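Local coordinates for molybdopterin biosynthesis moeA protein (Pyrococcus horikoshii, PDB 1WU2) that probably inserts molybdenum into adenylylated molybdopterin, the last step of molybdenum cofactor biosynthesis, as other MoeA proteins do, at residues Ala57-Phe69 / Glu93-Thr105. Numbering follows the deposited sequence.
Sequences AVDGYAIRAEDTF and EEVTTGKAIKVLT
An antiparallel strand pair in the MoeA N-terminal region joins Gly60-Ile63 to Lys99-Val103, the short axes lying 4.2 Å apart at closest approach. Gly60 and Val103 form one hydrogen-bonded pair, with Val103 N 2.9 Å from Gly60 O, and Ala62 and Ile101 form the next, with Ala62 N 3.0 Å from Ile101 O. Between them sits the non-hydrogen-bonded pair Tyr61-Lys102. Here the lysine's aliphatic chain runs obliquely along one side of the phenol, from CB, 3.6 Å from Tyr61 CE1, to CE near OH. With CG anti to the backbone N (chi1 -163°), the chain extends along the ring and bends only at chi4, and its NZ is hydrogen-bonded to Gln119. Both strands belong to a six-stranded mixed sheet, in which 60-63 lies between 99-103 and 115-118, while 99-103 continues the sheet to 77-84. Tyr61 and Ala100 also meet Ile129 of strand 128-131, and Ile63 CG2 packs on Ala100 CB.

Beyond one end of the pair, Asp59 OD2 accepts two bonds from Thr105, one from N and one from OG1 (2.7 Å), which arrive on opposite faces of the carboxylate plane. A water bridges the same hydroxyl to Ala57 O. With the carboxylate gone, as with an alanine in place of Asp59, Thr105 N and OG1 would probably lose their shared acceptor, leaving the hydroxyl freer to turn. Past the other end, the type II turn Thr96-Lys99 presents Gly98 N to Asp67 OD2 at 3.1 Å, an almost straight bond (170°) that reaches the carboxylate from above its plane. The chain of Arg64 bends at chi2 and chi3, and its NH1 gives a long, bent hydrogen bond (3.3 Å) to Val95 O at the guanidinium edge, while CD lies against Val95 CG1.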
loop_
_atom_site.group_PDB
_atom_site.type_symbol
_atom_site.label_atom_id
_atom_site.label_comp_id
_atom_site.label_asym_id
_atom_site.label_seq_id
_atom_site.Cartn_x
_atom_site.Cartn_y
_atom_site.Cartn_z
ATOM N N ALA A 57 -21.427 -31.074 0.408
ATOM C CA ALA A 57 -20.884 -30.116 -0.557
ATOM C C ALA A 57 -21.540 -30.268 -1.928
ATOM O O ALA A 57 -21.280 -29.481 -2.834
ATOM C CB ALA A 57 -19.376 -30.297 -0.681
ATOM N N VAL A 58 -22.387 -31.284 -2.066
ATOM C CA VAL A 58 -23.036 -31.602 -3.329
ATOM C C VAL A 58 -24.403 -32.260 -3.085
ATOM O O VAL A 58 -24.644 -32.829 -2.018
ATOM C CB VAL A 58 -22.119 -32.538 -4.168
ATOM C CG1 VAL A 58 -22.155 -33.978 -3.641
ATOM C CG2 VAL A 58 -22.480 -32.484 -5.636
ATOM N N ASP A 59 -25.295 -32.170 -4.069
ATOM C CA ASP A 59 -26.553 -32.915 -4.036
ATOM C C ASP A 59 -26.212 -34.373 -4.280
ATOM O O ASP A 59 -25.703 -34.710 -5.347
ATOM C CB ASP A 59 -27.527 -32.442 -5.122
ATOM C CG ASP A 59 -27.799 -30.952 -5.067
ATOM O OD1 ASP A 59 -28.529 -30.452 -5.946
ATOM O OD2 ASP A 59 -27.324 -30.198 -4.196
ATOM N N GLY A 60 -26.469 -35.234 -3.300
ATOM C CA GLY A 60 -26.117 -36.636 -3.433
ATOM C C GLY A 60 -26.761 -37.564 -2.423
ATOM O O GLY A 60 -27.881 -37.327 -1.994
ATOM N N TYR A 61 -26.046 -38.629 -2.066
ATOM C CA TYR A 61 -26.514 -39.612 -1.095
ATOM C C TYR A 61 -25.474 -39.791 0.008
ATOM O O TYR A 61 -24.327 -40.137 -0.264
ATOM C CB TYR A 61 -26.773 -40.952 -1.785
ATOM C CG TYR A 61 -27.878 -40.898 -2.813
ATOM C CD1 TYR A 61 -29.212 -41.026 -2.437
ATOM C CD2 TYR A 61 -27.591 -40.710 -4.161
ATOM C CE1 TYR A 61 -30.232 -40.969 -3.378
ATOM C CE2 TYR A 61 -28.600 -40.653 -5.108
ATOM C CZ TYR A 61 -29.920 -40.784 -4.711
ATOM O OH TYR A 61 -30.924 -40.726 -5.648
ATOM N N ALA A 62 -25.880 -39.549 1.251
ATOM C CA ALA A 62 -25.008 -39.740 2.401
ATOM C C ALA A 62 -24.859 -41.233 2.699
ATOM O O ALA A 62 -25.811 -41.887 3.116
ATOM C CB ALA A 62 -25.565 -39.001 3.609
ATOM N N ILE A 63 -23.660 -41.763 2.471
ATOM C CA ILE A 63 -23.387 -43.188 2.634
ATOM C C ILE A 63 -22.274 -43.414 3.647
ATOM O O ILE A 63 -21.779 -42.471 4.262
ATOM C CB ILE A 63 -22.991 -43.809 1.270
ATOM C CG1 ILE A 63 -21.698 -43.178 0.735
ATOM C CG2 ILE A 63 -24.121 -43.636 0.262
ATOM C CD1 ILE A 63 -21.020 -43.994 -0.344
ATOM N N ARG A 64 -21.899 -44.678 3.819
ATOM C CA ARG A 64 -20.682 -45.036 4.528
ATOM C C ARG A 64 -19.609 -45.247 3.475
ATOM O O ARG A 64 -19.803 -46.023 2.540
ATOM C CB ARG A 64 -20.869 -46.326 5.329
ATOM C CG ARG A 64 -22.145 -46.392 6.154
ATOM C CD ARG A 64 -22.027 -45.705 7.491
ATOM N NE ARG A 64 -21.213 -46.487 8.424
ATOM C CZ ARG A 64 -21.680 -47.161 9.477
ATOM N NH1 ARG A 64 -22.976 -47.168 9.774
ATOM N NH2 ARG A 64 -20.835 -47.836 10.247
ATOM N N ALA A 65 -18.489 -44.543 3.610
ATOM C CA ALA A 65 -17.342 -44.738 2.729
ATOM C C ALA A 65 -16.864 -46.187 2.793
ATOM O O ALA A 65 -16.485 -46.768 1.780
ATOM C CB ALA A 65 -16.211 -43.788 3.118
ATOM N N GLU A 66 -16.918 -46.763 3.993
ATOM C CA GLU A 66 -16.455 -48.129 4.250
ATOM C C GLU A 66 -17.192 -49.176 3.405
ATOM O O GLU A 66 -16.614 -50.194 3.032
ATOM C CB GLU A 66 -16.620 -48.472 5.740
ATOM C CG GLU A 66 -15.641 -47.764 6.676
ATOM C CD GLU A 66 -15.981 -46.298 6.911
ATOM O OE1 GLU A 66 -17.160 -45.984 7.206
ATOM O OE2 GLU A 66 -15.064 -45.456 6.802
ATOM N N ASP A 67 -18.464 -48.912 3.107
ATOM C CA ASP A 67 -19.316 -49.850 2.373
ATOM C C ASP A 67 -18.969 -50.026 0.893
ATOM O O ASP A 67 -19.500 -50.924 0.242
ATOM C CB ASP A 67 -20.781 -49.404 2.468
ATOM C CG ASP A 67 -21.370 -49.616 3.850
ATOM O OD1 ASP A 67 -20.756 -50.329 4.672
ATOM O OD2 ASP A 67 -22.447 -49.094 4.201
ATOM N N THR A 68 -18.095 -49.173 0.360
ATOM C CA THR A 68 -17.813 -49.149 -1.074
ATOM C C THR A 68 -16.339 -49.400 -1.404
ATOM O O THR A 68 -15.911 -49.161 -2.531
ATOM C CB THR A 68 -18.248 -47.787 -1.660
ATOM O OG1 THR A 68 -17.452 -46.739 -1.096
ATOM C CG2 THR A 68 -19.670 -47.430 -1.238
ATOM N N PHE A 69 -15.566 -49.887 -0.435
ATOM C CA PHE A 69 -14.132 -50.110 -0.641
ATOM C C PHE A 69 -13.852 -51.223 -1.657
ATOM O O PHE A 69 -12.817 -51.207 -2.325
ATOM C CB PHE A 69 -13.436 -50.421 0.694
ATOM C CG PHE A 69 -13.231 -49.213 1.586
ATOM C CD1 PHE A 69 -13.651 -47.938 1.206
ATOM C CD2 PHE A 69 -12.608 -49.362 2.819
ATOM C CE1 PHE A 69 -13.450 -46.845 2.040
ATOM C CE2 PHE A 69 -12.407 -48.271 3.655
ATOM C CZ PHE A 69 -12.829 -47.012 3.264
ATOM N N GLU A 93 -33.818 -40.091 9.918
ATOM C CA GLU A 93 -33.267 -41.442 10.037
ATOM C C GLU A 93 -31.739 -41.433 10.074
ATOM O O GLU A 93 -31.102 -40.478 9.625
ATOM C CB GLU A 93 -33.759 -42.325 8.877
ATOM C CG GLU A 93 -34.784 -43.384 9.279
ATOM C CD GLU A 93 -36.213 -42.866 9.270
ATOM O OE1 GLU A 93 -36.464 -41.781 9.839
ATOM O OE2 GLU A 93 -37.091 -43.543 8.694
ATOM N N GLU A 94 -31.167 -42.501 10.629
ATOM C CA GLU A 94 -29.718 -42.685 10.678
ATOM C C GLU A 94 -29.259 -43.540 9.498
ATOM O O GLU A 94 -30.073 -44.161 8.815
ATOM C CB GLU A 94 -29.302 -43.364 11.986
ATOM C CG GLU A 94 -29.648 -42.594 13.253
ATOM C CD GLU A 94 -29.062 -43.234 14.504
ATOM O OE1 GLU A 94 -27.846 -43.534 14.516
ATOM O OE2 GLU A 94 -29.816 -43.441 15.482
ATOM N N VAL A 95 -27.947 -43.579 9.282
ATOM C CA VAL A 95 -27.348 -44.357 8.201
ATOM C C VAL A 95 -26.585 -45.526 8.806
ATOM O O VAL A 95 -25.653 -45.328 9.583
ATOM C CB VAL A 95 -26.387 -43.500 7.350
ATOM C CG1 VAL A 95 -25.686 -44.353 6.289
ATOM C CG2 VAL A 95 -27.142 -42.356 6.694
ATOM N N THR A 96 -26.998 -46.741 8.451
ATOM C CA THR A 96 -26.326 -47.965 8.886
ATOM C C THR A 96 -25.706 -48.640 7.661
ATOM O O THR A 96 -25.718 -48.069 6.571
ATOM C CB THR A 96 -27.318 -48.904 9.628
ATOM O OG1 THR A 96 -28.638 -48.780 9.079
ATOM C CG2 THR A 96 -27.487 -48.475 11.082
ATOM N N THR A 97 -25.155 -49.840 7.839
ATOM C CA THR A 97 -24.510 -50.567 6.743
ATOM C C THR A 97 -25.499 -50.895 5.625
ATOM O O THR A 97 -26.598 -51.385 5.881
ATOM C CB THR A 97 -23.853 -51.866 7.263
ATOM O OG1 THR A 97 -22.937 -51.560 8.321
ATOM C CG2 THR A 97 -22.965 -52.506 6.200
ATOM N N GLY A 98 -25.092 -50.617 4.389
ATOM C CA GLY A 98 -25.902 -50.874 3.213
ATOM C C GLY A 98 -26.994 -49.851 2.967
ATOM O O GLY A 98 -27.927 -50.123 2.213
ATOM N N LYS A 99 -26.877 -48.677 3.586
ATOM C CA LYS A 99 -27.928 -47.658 3.529
ATOM C C LYS A 99 -27.419 -46.346 2.933
ATOM O O LYS A 99 -26.218 -46.161 2.739
ATOM C CB LYS A 99 -28.503 -47.395 4.926
ATOM C CG LYS A 99 -28.947 -48.643 5.686
ATOM C CD LYS A 99 -30.334 -49.100 5.262
ATOM C CE LYS A 99 -30.799 -50.305 6.074
ATOM N NZ LYS A 99 -31.128 -51.473 5.211
ATOM N N ALA A 100 -28.354 -45.441 2.660
ATOM C CA ALA A 100 -28.052 -44.151 2.040
ATOM C C ALA A 100 -29.221 -43.180 2.216
ATOM O O ALA A 100 -30.377 -43.595 2.238
ATOM C CB ALA A 100 -27.741 -44.337 0.560
ATOM N N ILE A 101 -28.919 -41.890 2.339
ATOM C CA ILE A 101 -29.947 -40.863 2.526
ATOM C C ILE A 101 -29.717 -39.707 1.562
ATOM O O ILE A 101 -28.753 -38.964 1.704
ATOM C CB ILE A 101 -29.942 -40.344 3.993
ATOM C CG1 ILE A 101 -30.418 -41.444 4.944
ATOM C CG2 ILE A 101 -30.825 -39.094 4.136
ATOM C CD1 ILE A 101 -30.269 -41.103 6.412
ATOM N N LYS A 102 -30.604 -39.558 0.584
ATOM C CA LYS A 102 -30.543 -38.434 -0.347
ATOM C C LYS A 102 -30.536 -37.096 0.388
ATOM O O LYS A 102 -31.420 -36.824 1.200
ATOM C CB LYS A 102 -31.722 -38.471 -1.323
ATOM C CG LYS A 102 -31.534 -37.596 -2.555
ATOM C CD LYS A 102 -32.607 -37.876 -3.602
ATOM C CE LYS A 102 -32.173 -37.434 -4.990
ATOM N NZ LYS A 102 -32.194 -35.958 -5.119
ATOM N N VAL A 103 -29.524 -36.280 0.109
ATOM C CA VAL A 103 -29.431 -34.928 0.649
ATOM C C VAL A 103 -29.202 -33.904 -0.460
ATOM O O VAL A 103 -28.911 -34.258 -1.599
ATOM C CB VAL A 103 -28.292 -34.811 1.691
ATOM C CG1 VAL A 103 -28.633 -35.602 2.940
ATOM C CG2 VAL A 103 -26.943 -35.265 1.109
ATOM N N LEU A 104 -29.359 -32.632 -0.115
ATOM C CA LEU A 104 -28.990 -31.526 -0.996
ATOM C C LEU A 104 -27.752 -30.838 -0.432
ATOM O O LEU A 104 -27.349 -31.110 0.698
ATOM C CB LEU A 104 -30.140 -30.525 -1.107
ATOM C CG LEU A 104 -31.401 -31.049 -1.804
ATOM C CD1 LEU A 104 -32.607 -30.179 -1.466
ATOM C CD2 LEU A 104 -31.201 -31.120 -3.312
ATOM N N THR A 105 -27.153 -29.954 -1.224
ATOM C CA THR A 105 -26.003 -29.165 -0.787
ATOM C C THR A 105 -26.429 -28.262 0.363
ATOM O O THR A 105 -27.472 -27.618 0.290
ATOM C CB THR A 105 -25.464 -28.299 -1.944
ATOM O OG1 THR A 105 -25.110 -29.125 -3.060
ATOM C CG2 THR A 105 -24.150 -27.616 -1.559
HETATM O O HOH W 1 -22.774 -27.854 -4.646
#